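Local structure of DNA mismatch repair protein MUTS (Thermus aquaticus, 1EWQ) at residues L450-T453 and R454-E458; Q468-D472 and R473-T477. The protein takes part in DNA mismatch repair, binding mismatched DNA and probably recognising the mismatch, and has a weak ATPase activity. All blocks are in the same frame, centred on the assembly; numbering follows the deposited sequence.

Interaction 1 (L450-T453 and R454-E458)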
ATOM      1  N   LEU C 450     -52.933  11.767 -17.836  1.00 31.47           N
ATOM      2  CA  LEU C 450     -54.079  10.972 -17.399  1.00 31.44           C
ATOM      3  C   LEU C 450     -53.747   9.568 -17.890  1.00 31.24           C
ATOM      4  O   LEU C 450     -53.337   9.393 -19.041  1.00 31.37           O
ATOM      5  CB  LEU C 450     -55.362  11.467 -18.072  1.00 31.39           C
ATOM      6  CG  LEU C 450     -55.835  12.863 -17.672  1.00 31.45           C
ATOM      7  CD1 LEU C 450     -56.649  13.475 -18.797  1.00 31.56           C
ATOM      8  CD2 LEU C 450     -56.646  12.770 -16.382  1.00 31.36           C
ATOM      9  N   GLU C 451     -53.923   8.575 -17.027  1.00 31.14           N
ATOM     10  CA  GLU C 451     -53.589   7.201 -17.378  1.00 31.32           C
ATOM     11  C   GLU C 451     -54.787   6.260 -17.252  1.00 30.94           C
ATOM     12  O   GLU C 451     -55.463   6.229 -16.225  1.00 31.25           O
ATOM     13  CB  GLU C 451     -52.446   6.713 -16.478  1.00 31.59           C
ATOM     14  CG  GLU C 451     -51.905   5.329 -16.808  1.00 32.22           C
ATOM     15  CD  GLU C 451     -50.881   4.847 -15.787  1.00 32.96           C
ATOM     16  OE1 GLU C 451     -51.292   4.323 -14.724  1.00 33.54           O
ATOM     17  OE2 GLU C 451     -49.665   5.006 -16.037  1.00 32.76           O
ATOM     18  N   VAL C 452     -55.038   5.502 -18.315  1.00 30.68           N
ATOM     19  CA  VAL C 452     -56.133   4.532 -18.363  1.00 29.98           C
ATOM     20  C   VAL C 452     -55.559   3.195 -18.818  1.00 29.45           C
ATOM     21  O   VAL C 452     -54.684   3.150 -19.683  1.00 29.10           O
ATOM     22  CB  VAL C 452     -57.234   4.964 -19.368  1.00 30.35           C
ATOM     23  CG1 VAL C 452     -58.275   3.860 -19.509  1.00 30.41           C
ATOM     24  CG2 VAL C 452     -57.910   6.253 -18.898  1.00 30.50           C
ATOM     25  N   THR C 453     -56.048   2.111 -18.231  1.00 29.10           N
ATOM     26  CA  THR C 453     -55.600   0.764 -18.586  1.00 28.54           C
ATOM     27  C   THR C 453     -56.375   0.218 -19.792  1.00 28.56           C
ATOM     28  O   THR C 453     -57.486   0.670 -20.089  1.00 28.33           O
ATOM     29  CB  THR C 453     -55.806  -0.213 -17.423  1.00 28.38           C
ATOM     30  OG1 THR C 453     -57.204  -0.282 -17.108  1.00 27.47           O
ATOM     31  CG2 THR C 453     -55.028   0.247 -16.201  1.00 28.23           C
ATOM     32  N   ARG C 454     -55.777  -0.768 -20.457  1.00 28.64           N
ATOM     33  CA  ARG C 454     -56.343  -1.410 -21.637  1.00 28.65           C
ATOM     34  C   ARG C 454     -57.839  -1.713 -21.585  1.00 28.46           C
ATOM     35  O   ARG C 454     -58.558  -1.401 -22.529  1.00 28.42           O
ATOM     36  CB  ARG C 454     -55.572  -2.703 -21.952  1.00 29.25           C
ATOM     37  CG  ARG C 454     -56.008  -3.395 -23.248  1.00 29.58           C
ATOM     38  CD  ARG C 454     -55.128  -4.596 -23.557  1.00 30.09           C
ATOM     39  NE  ARG C 454     -53.776  -4.201 -23.950  1.00 31.06           N
ATOM     40  CZ  ARG C 454     -53.475  -3.573 -25.083  1.00 31.01           C
ATOM     41  NH1 ARG C 454     -54.429  -3.259 -25.950  1.00 31.21           N
ATOM     42  NH2 ARG C 454     -52.217  -3.254 -25.348  1.00 31.32           N
ATOM     43  N   PRO C 455     -58.331  -2.311 -20.482  1.00 28.19           N
ATOM     44  CA  PRO C 455     -59.758  -2.628 -20.377  1.00 28.02           C
ATOM     45  C   PRO C 455     -60.705  -1.436 -20.545  1.00 28.25           C
ATOM     46  O   PRO C 455     -61.911  -1.619 -20.740  1.00 28.08           O
ATOM     47  CB  PRO C 455     -59.869  -3.268 -18.991  1.00 28.14           C
ATOM     48  CG  PRO C 455     -58.538  -3.922 -18.822  1.00 27.82           C
ATOM     49  CD  PRO C 455     -57.600  -2.842 -19.318  1.00 28.19           C
ATOM     50  N   TYR C 456     -60.182  -0.218 -20.467  1.00 28.27           N
ATOM     51  CA  TYR C 456     -61.048   0.940 -20.634  1.00 28.60           C
ATOM     52  C   TYR C 456     -60.705   1.805 -21.841  1.00 28.57           C
ATOM     53  O   TYR C 456     -61.229   2.906 -21.966  1.00 28.63           O
ATOM     54  CB  TYR C 456     -61.046   1.811 -19.374  1.00 29.29           C
ATOM     55  CG  TYR C 456     -61.532   1.097 -18.133  1.00 30.22           C
ATOM     56  CD1 TYR C 456     -60.656   0.353 -17.343  1.00 30.54           C
ATOM     57  CD2 TYR C 456     -62.877   1.143 -17.760  1.00 30.54           C
ATOM     58  CE1 TYR C 456     -61.108  -0.326 -16.215  1.00 31.30           C
ATOM     59  CE2 TYR C 456     -63.342   0.466 -16.632  1.00 31.06           C
ATOM     60  CZ  TYR C 456     -62.457  -0.267 -15.868  1.00 31.44           C
ATOM     61  OH  TYR C 456     -62.918  -0.965 -14.771  1.00 32.71           O
ATOM     62  N   TYR C 457     -59.839   1.318 -22.730  1.00 28.69           N
ATOM     63  CA  TYR C 457     -59.468   2.092 -23.916  1.00 29.27           C
ATOM     64  C   TYR C 457     -60.651   2.610 -24.752  1.00 29.73           C
ATOM     65  O   TYR C 457     -60.616   3.740 -25.218  1.00 29.96           O
ATOM     66  CB  TYR C 457     -58.538   1.282 -24.835  1.00 29.19           C
ATOM     67  CG  TYR C 457     -57.106   1.140 -24.344  1.00 29.56           C
ATOM     68  CD1 TYR C 457     -56.705   1.670 -23.115  1.00 29.68           C
ATOM     69  CD2 TYR C 457     -56.161   0.456 -25.106  1.00 29.79           C
ATOM     70  CE1 TYR C 457     -55.392   1.518 -22.654  1.00 30.52           C
ATOM     71  CE2 TYR C 457     -54.845   0.299 -24.663  1.00 30.21           C
ATOM     72  CZ  TYR C 457     -54.466   0.827 -23.437  1.00 30.55           C
ATOM     73  OH  TYR C 457     -53.178   0.650 -22.988  1.00 30.65           O
ATOM     74  N   GLU C 458     -61.687   1.798 -24.947  1.00 30.14           N
ATOM     75  CA  GLU C 458     -62.844   2.219 -25.751  1.00 30.93           C
ATOM     76  C   GLU C 458     -63.768   3.102 -24.913  1.00 31.21           C
ATOM     77  O   GLU C 458     -64.831   3.523 -25.363  1.00 30.99           O
ATOM     78  CB  GLU C 458     -63.639   0.993 -26.250  1.00 30.92           C
ATOM     79  CG  GLU C 458     -62.796  -0.202 -26.693  1.00 31.40           C
ATOM     80  CD  GLU C 458     -63.629  -1.308 -27.336  1.00 31.72           C
ATOM     81  OE1 GLU C 458     -63.192  -2.471 -27.349  1.00 32.17           O
ATOM     82  OE2 GLU C 458     -64.723  -1.014 -27.846  1.00 32.58           O
TER
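The ring of Tyr457 overlaps the last peptide of the strand, with its CE1 3.3 Å from the carbonyl carbon of Thr453. An unusual second torsion (chi2 2°) brings the ring plane almost onto the CA-CB bond and turns the CD1-CE1 edge back toward the chain. The carbonyl oxygen of Val452 lies at that edge, near the ring plane and 3.5 Å from CE1, while one face of the ring rests on CA of Arg454. Arg454, bent at its third torsion, carries its guanidinium round so that CE2 of the same ring stands over one of its faces. The polar end of Arg454 is held by Asp472 in a salt bridge and by the backbone oxygen of Lys471.

A turn follows the strand directly. Tyr456 N donates to Thr453 O at 2.9 Å in a nearly straight bond (163°). Tyr457 N repeats the pattern on Arg454 O, which gives the turn its 3-10 character. Thr453 and Tyr456 run side by side, and Thr453 OG1 sits at the edge of the Tyr456 ring, 3.5 Å from CD1. Val452 CG1 packs against the CB of Tyr456 at 3.4 Å, the two side chains crossing at about a right angle.

Tyr456 also touches Ile435 and Pro436, just beyond helix 406-433. Strand 449-453 runs between strands 439-443 and 473-477 in a four-stranded antiparallel sheet carried between helices 406-433 and 479-511, and this turn leads the chain out of it.

Interaction 2 (Q468-D472 and R473-T477). With nucleotides of chain A.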
ATOM      1  N   GLN C 468     -48.633   9.019 -24.469  1.00 36.37           N
ATOM      2  CA  GLN C 468     -47.672   7.937 -24.332  1.00 35.69           C
ATOM      3  C   GLN C 468     -48.377   6.594 -24.357  1.00 35.32           C
ATOM      4  O   GLN C 468     -49.369   6.388 -23.647  1.00 35.00           O
ATOM      5  CB  GLN C 468     -46.887   8.081 -23.018  1.00 35.59           C
ATOM      6  CG  GLN C 468     -45.821   7.001 -22.811  1.00 35.81           C
ATOM      7  CD  GLN C 468     -45.199   7.017 -21.413  1.00 35.95           C
ATOM      8  OE1 GLN C 468     -44.243   6.287 -21.142  1.00 36.04           O
ATOM      9  NE2 GLN C 468     -45.745   7.838 -20.522  1.00 35.46           N
ATOM     10  N   THR C 469     -47.865   5.689 -25.183  1.00 34.86           N
ATOM     11  CA  THR C 469     -48.424   4.355 -25.297  1.00 34.86           C
ATOM     12  C   THR C 469     -47.504   3.391 -24.560  1.00 34.97           C
ATOM     13  O   THR C 469     -46.281   3.429 -24.722  1.00 34.66           O
ATOM     14  CB  THR C 469     -48.529   3.889 -26.774  1.00 35.34           C
ATOM     15  OG1 THR C 469     -49.419   4.751 -27.500  1.00 35.46           O
ATOM     16  CG2 THR C 469     -49.052   2.452 -26.840  1.00 35.51           C
ATOM     17  N   LEU C 470     -48.093   2.536 -23.736  1.00 34.86           N
ATOM     18  CA  LEU C 470     -47.309   1.560 -23.000  1.00 35.30           C
ATOM     19  C   LEU C 470     -47.825   0.168 -23.318  1.00 35.31           C
ATOM     20  O   LEU C 470     -48.766   0.008 -24.093  1.00 35.25           O
ATOM     21  CB  LEU C 470     -47.374   1.834 -21.490  1.00 35.01           C
ATOM     22  CG  LEU C 470     -46.771   3.181 -21.082  1.00 35.16           C
ATOM     23  CD1 LEU C 470     -47.885   4.172 -20.766  1.00 35.27           C
ATOM     24  CD2 LEU C 470     -45.869   3.000 -19.877  1.00 35.23           C
ATOM     25  N   LYS C 471     -47.201  -0.833 -22.716  1.00 35.49           N
ATOM     26  CA  LYS C 471     -47.584  -2.212 -22.946  1.00 35.89           C
ATOM     27  C   LYS C 471     -49.088  -2.425 -22.795  1.00 35.75           C
ATOM     28  O   LYS C 471     -49.730  -2.965 -23.697  1.00 36.01           O
ATOM     29  CB  LYS C 471     -46.819  -3.134 -21.987  1.00 36.22           C
ATOM     30  CG  LYS C 471     -46.705  -4.581 -22.452  1.00 36.87           C
ATOM     31  CD  LYS C 471     -46.205  -4.665 -23.894  1.00 37.38           C
ATOM     32  CE  LYS C 471     -45.814  -6.093 -24.257  1.00 38.00           C
ATOM     33  NZ  LYS C 471     -46.878  -7.077 -23.883  1.00 37.91           N
ATOM     34  N   ASP C 472     -49.651  -2.002 -21.666  1.00 35.43           N
ATOM     35  CA  ASP C 472     -51.082  -2.189 -21.433  1.00 35.23           C
ATOM     36  C   ASP C 472     -51.743  -0.993 -20.763  1.00 34.50           C
ATOM     37  O   ASP C 472     -52.743  -1.125 -20.053  1.00 33.62           O
ATOM     38  CB  ASP C 472     -51.310  -3.447 -20.600  1.00 36.12           C
ATOM     39  CG  ASP C 472     -50.901  -4.709 -21.339  1.00 37.09           C
ATOM     40  OD1 ASP C 472     -51.578  -5.060 -22.337  1.00 37.95           O
ATOM     41  OD2 ASP C 472     -49.903  -5.339 -20.932  1.00 37.43           O
ATOM     42  N   ARG C 473     -51.162   0.175 -21.002  1.00 33.89           N
ATOM     43  CA  ARG C 473     -51.680   1.420 -20.467  1.00 33.45           C
ATOM     44  C   ARG C 473     -51.438   2.476 -21.512  1.00 33.47           C
ATOM     45  O   ARG C 473     -50.548   2.340 -22.352  1.00 33.43           O
ATOM     46  CB  ARG C 473     -50.973   1.801 -19.165  1.00 33.12           C
ATOM     47  CG  ARG C 473     -51.364   0.935 -17.971  1.00 32.87           C
ATOM     48  CD  ARG C 473     -50.480   1.239 -16.790  1.00 32.75           C
ATOM     49  NE  ARG C 473     -49.085   0.920 -17.077  1.00 32.75           N
ATOM     50  CZ  ARG C 473     -48.054   1.340 -16.348  1.00 33.11           C
ATOM     51  NH1 ARG C 473     -48.255   2.106 -15.277  1.00 32.41           N
ATOM     52  NH2 ARG C 473     -46.818   0.987 -16.688  1.00 33.29           N
ATOM     53  N   GLN C 474     -52.246   3.524 -21.464  1.00 33.67           N
ATOM     54  CA  GLN C 474     -52.124   4.627 -22.401  1.00 33.79           C
ATOM     55  C   GLN C 474     -52.302   5.912 -21.617  1.00 33.59           C
ATOM     56  O   GLN C 474     -53.151   5.996 -20.722  1.00 33.32           O
ATOM     57  CB  GLN C 474     -53.193   4.522 -23.491  1.00 34.09           C
ATOM     58  CG  GLN C 474     -53.230   5.695 -24.466  1.00 35.26           C
ATOM     59  CD  GLN C 474     -51.977   5.817 -25.327  1.00 35.87           C
ATOM     60  OE1 GLN C 474     -51.502   4.833 -25.902  1.00 36.33           O
ATOM     61  NE2 GLN C 474     -51.449   7.035 -25.433  1.00 35.87           N
ATOM     62  N   ARG C 475     -51.489   6.907 -21.950  1.00 33.18           N
ATOM     63  CA  ARG C 475     -51.563   8.185 -21.277  1.00 33.31           C
ATOM     64  C   ARG C 475     -51.979   9.291 -22.238  1.00 33.81           C
ATOM     65  O   ARG C 475     -51.582   9.312 -23.410  1.00 33.51           O
ATOM     66  CB  ARG C 475     -50.219   8.483 -20.605  1.00 32.70           C
ATOM     67  CG  ARG C 475     -49.906   7.463 -19.521  1.00 31.70           C
ATOM     68  CD  ARG C 475     -48.455   7.468 -19.082  1.00 31.36           C
ATOM     69  NE  ARG C 475     -48.249   6.491 -18.016  1.00 31.15           N
ATOM     70  CZ  ARG C 475     -47.059   6.087 -17.580  1.00 30.92           C
ATOM     71  NH1 ARG C 475     -45.949   6.575 -18.116  1.00 30.50           N
ATOM     72  NH2 ARG C 475     -46.982   5.185 -16.608  1.00 30.97           N
ATOM     73  N   TYR C 476     -52.802  10.201 -21.730  1.00 34.37           N
ATOM     74  CA  TYR C 476     -53.317  11.297 -22.531  1.00 35.22           C
ATOM     75  C   TYR C 476     -53.128  12.645 -21.866  1.00 36.22           C
ATOM     76  O   TYR C 476     -52.566  12.759 -20.776  1.00 35.88           O
ATOM     77  CB  TYR C 476     -54.812  11.111 -22.802  1.00 34.69           C
ATOM     78  CG  TYR C 476     -55.218   9.709 -23.196  1.00 34.19           C
ATOM     79  CD1 TYR C 476     -55.337   8.705 -22.235  1.00 33.96           C
ATOM     80  CD2 TYR C 476     -55.508   9.393 -24.525  1.00 33.64           C
ATOM     81  CE1 TYR C 476     -55.734   7.421 -22.579  1.00 33.83           C
ATOM     82  CE2 TYR C 476     -55.911   8.107 -24.886  1.00 33.58           C
ATOM     83  CZ  TYR C 476     -56.021   7.126 -23.906  1.00 33.85           C
ATOM     84  OH  TYR C 476     -56.411   5.851 -24.241  1.00 33.57           O
ATOM     85  N   THR C 477     -53.642  13.664 -22.538  1.00 37.37           N
ATOM     86  CA  THR C 477     -53.547  15.023 -22.056  1.00 38.87           C
ATOM     87  C   THR C 477     -54.819  15.793 -22.361  1.00 39.71           C
ATOM     88  O   THR C 477     -55.512  15.509 -23.338  1.00 40.02           O
ATOM     89  CB  THR C 477     -52.347  15.737 -22.720  1.00 38.85           C
ATOM     90  OG1 THR C 477     -51.150  15.413 -22.007  1.00 39.22           O
ATOM     91  CG2 THR C 477     -52.544  17.227 -22.744  1.00 39.23           C
TER
ATOM     92  P    DC A  20     -44.689  -0.790 -19.770  1.00 32.52           P
ATOM     93  OP1  DC A  20     -44.876  -0.582 -21.233  1.00 31.60           O
ATOM     94  OP2  DC A  20     -45.816  -0.531 -18.839  1.00 31.62           O
ATOM     95  O5'  DC A  20     -44.179  -2.278 -19.542  1.00 32.57           O
ATOM     96  C5'  DC A  20     -42.982  -2.721 -20.174  1.00 33.87           C
ATOM     97  C4'  DC A  20     -42.620  -4.101 -19.688  1.00 34.89           C
ATOM     98  O4'  DC A  20     -41.976  -4.043 -18.389  1.00 35.03           O
ATOM     99  C3'  DC A  20     -43.820  -5.036 -19.538  1.00 35.35           C
ATOM    100  O3'  DC A  20     -43.526  -6.289 -20.132  1.00 36.25           O
ATOM    101  C2'  DC A  20     -43.977  -5.198 -18.035  1.00 35.64           C
ATOM    102  C1'  DC A  20     -42.550  -5.025 -17.540  1.00 35.27           C
ATOM    103  N1   DC A  20     -42.429  -4.550 -16.152  1.00 35.25           N
ATOM    104  C2   DC A  20     -41.371  -5.032 -15.363  1.00 35.30           C
ATOM    105  O2   DC A  20     -40.570  -5.840 -15.861  1.00 35.23           O
ATOM    106  N3   DC A  20     -41.249  -4.601 -14.082  1.00 34.88           N
ATOM    107  C4   DC A  20     -42.130  -3.725 -13.588  1.00 34.83           C
ATOM    108  N4   DC A  20     -41.978  -3.328 -12.316  1.00 34.62           N
ATOM    109  C5   DC A  20     -43.210  -3.218 -14.371  1.00 34.57           C
ATOM    110  C6   DC A  20     -43.323  -3.656 -15.632  1.00 34.90           C
ATOM    111  P    DT A  19     -43.251   4.882 -16.707  1.00 36.61           P
ATOM    112  OP1  DT A  19     -43.560   5.731 -17.897  1.00 36.26           O
ATOM    113  OP2  DT A  19     -44.091   4.966 -15.484  1.00 35.78           O
ATOM    114  O5'  DT A  19     -43.266   3.380 -17.201  1.00 35.71           O
ATOM    115  C5'  DT A  19     -42.212   2.519 -16.841  1.00 34.83           C
ATOM    116  C4'  DT A  19     -42.046   1.449 -17.886  1.00 33.76           C
ATOM    117  O4'  DT A  19     -40.965   0.608 -17.447  1.00 33.51           O
ATOM    118  C3'  DT A  19     -43.264   0.544 -18.007  1.00 33.01           C
ATOM    119  O3'  DT A  19     -43.409   0.093 -19.352  1.00 32.34           O
ATOM    120  C2'  DT A  19     -42.978  -0.572 -17.020  1.00 32.90           C
ATOM    121  C1'  DT A  19     -41.456  -0.613 -16.923  1.00 32.78           C
ATOM    122  N1   DT A  19     -40.954  -0.706 -15.542  1.00 32.30           N
ATOM    123  C2   DT A  19     -39.897  -1.543 -15.300  1.00 31.91           C
ATOM    124  O2   DT A  19     -39.378  -2.221 -16.176  1.00 32.04           O
ATOM    125  N3   DT A  19     -39.469  -1.560 -13.995  1.00 31.41           N
ATOM    126  C4   DT A  19     -39.988  -0.839 -12.938  1.00 31.35           C
ATOM    127  O4   DT A  19     -39.498  -0.957 -11.819  1.00 30.96           O
ATOM    128  C5   DT A  19     -41.106   0.020 -13.268  1.00 31.41           C
ATOM    129  C7   DT A  19     -41.734   0.849 -12.191  1.00 30.97           C
ATOM    130  C6   DT A  19     -41.527   0.038 -14.535  1.00 31.55           C
ATOM    131  P    DG A  21     -44.695  -7.360 -20.337  1.00 37.16           P
ATOM    132  OP1  DG A  21     -44.671  -7.698 -21.782  1.00 37.21           O
ATOM    133  OP2  DG A  21     -45.951  -6.862 -19.720  1.00 36.74           O
ATOM    134  O5'  DG A  21     -44.172  -8.605 -19.495  1.00 38.23           O
ATOM    135  C5'  DG A  21     -42.842  -9.086 -19.681  1.00 40.41           C
ATOM    136  C4'  DG A  21     -42.506 -10.131 -18.643  1.00 42.08           C
ATOM    137  O4'  DG A  21     -42.343  -9.504 -17.345  1.00 42.00           O
ATOM    138  C3'  DG A  21     -43.556 -11.229 -18.464  1.00 43.27           C
ATOM    139  O3'  DG A  21     -42.890 -12.496 -18.315  1.00 45.40           O
ATOM    140  C2'  DG A  21     -44.298 -10.800 -17.204  1.00 42.85           C
ATOM    141  C1'  DG A  21     -43.214 -10.101 -16.397  1.00 42.04           C
ATOM    142  N9   DG A  21     -43.665  -9.043 -15.497  1.00 41.77           N
ATOM    143  C8   DG A  21     -44.596  -8.066 -15.756  1.00 41.49           C
ATOM    144  N7   DG A  21     -44.750  -7.229 -14.764  1.00 41.20           N
ATOM    145  C5   DG A  21     -43.875  -7.687 -13.787  1.00 41.31           C
ATOM    146  C6   DG A  21     -43.594  -7.184 -12.477  1.00 41.03           C
ATOM    147  O6   DG A  21     -44.079  -6.202 -11.903  1.00 40.87           O
ATOM    148  N1   DG A  21     -42.641  -7.957 -11.827  1.00 40.82           N
ATOM    149  C2   DG A  21     -42.038  -9.071 -12.351  1.00 40.87           C
ATOM    150  N2   DG A  21     -41.149  -9.680 -11.564  1.00 40.70           N
ATOM    151  N3   DG A  21     -42.290  -9.554 -13.557  1.00 41.02           N
ATOM    152  C4   DG A  21     -43.209  -8.815 -14.217  1.00 41.45           C
TER
HETATM  153  O   HOH W   1     -49.503   7.619 -27.731  1.00 37.53           O
HETATM  154  O   HOH W   2     -48.507  -1.076 -19.419  1.00 37.13           O
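Leu470 lays CD1 over one face of the Arg475 guanidinium, 3.6 Å from NE, while that group's edge faces DNA: NH1 and NH2 donate to the two phosphate oxygens of DT19 of chain A. The next phosphate, DC20 of chain A, is held through both oxygens, by Lys471 N on OP1 (2.8 Å, 165°) and by Arg473 NH2 on OP2 (2.8 Å). A water joins OP2 to Asp472 N and Arg473 NE, and Lys471 NZ reaches DG21 of chain A only weakly.

Behind this shell, the turn is set by Leu470 N, which donates to Arg473 O at 2.8 Å, and by the hydrogen-bonded pair Gln468 and Arg475. On the face carrying Thr469 and Gln474, Thr469 OG1 donates to a lone pair of Gln474 OE1 at 2.6 Å. Gln474, bent at its second torsion (chi2 65°), turns its NE2 to Arg475 O, which Gln468 N approaches from the opposite face of the carbonyl. Glu451 of strand 449-453 forms a salt bridge with Arg475 NH2, consistent with a part in holding the guanidinium against the phosphate.

This beta hairpin near the tip of the long helices meets DNA through phosphates, by one main-chain N-H and arginine and lysine side chains, consistent with the sequence-independent backbone contacts of MutS proteins.

Followed from the N terminus, the chain reaches interaction 1 where strand 449-453 ends and a tight turn opens the loop leading to strand 465-469. Interaction 2 comes next: there the chain reverses at 470-472 and closes a hairpin whose second strand, 473-477, returns beside strand 449-453. The two contacts stand in series, neither nesting nor crossing, yet their centres lie only about 8 Å apart because strands 449-453 and 473-477 are neighbours in the same sheet. Tyr457 OH packs against the backbone at the start of strand 473-477. The 450-458 turn thus packs against the 468-477 hairpin, joining the sheet's inner strand 449-453 to the end that meets the phosphates.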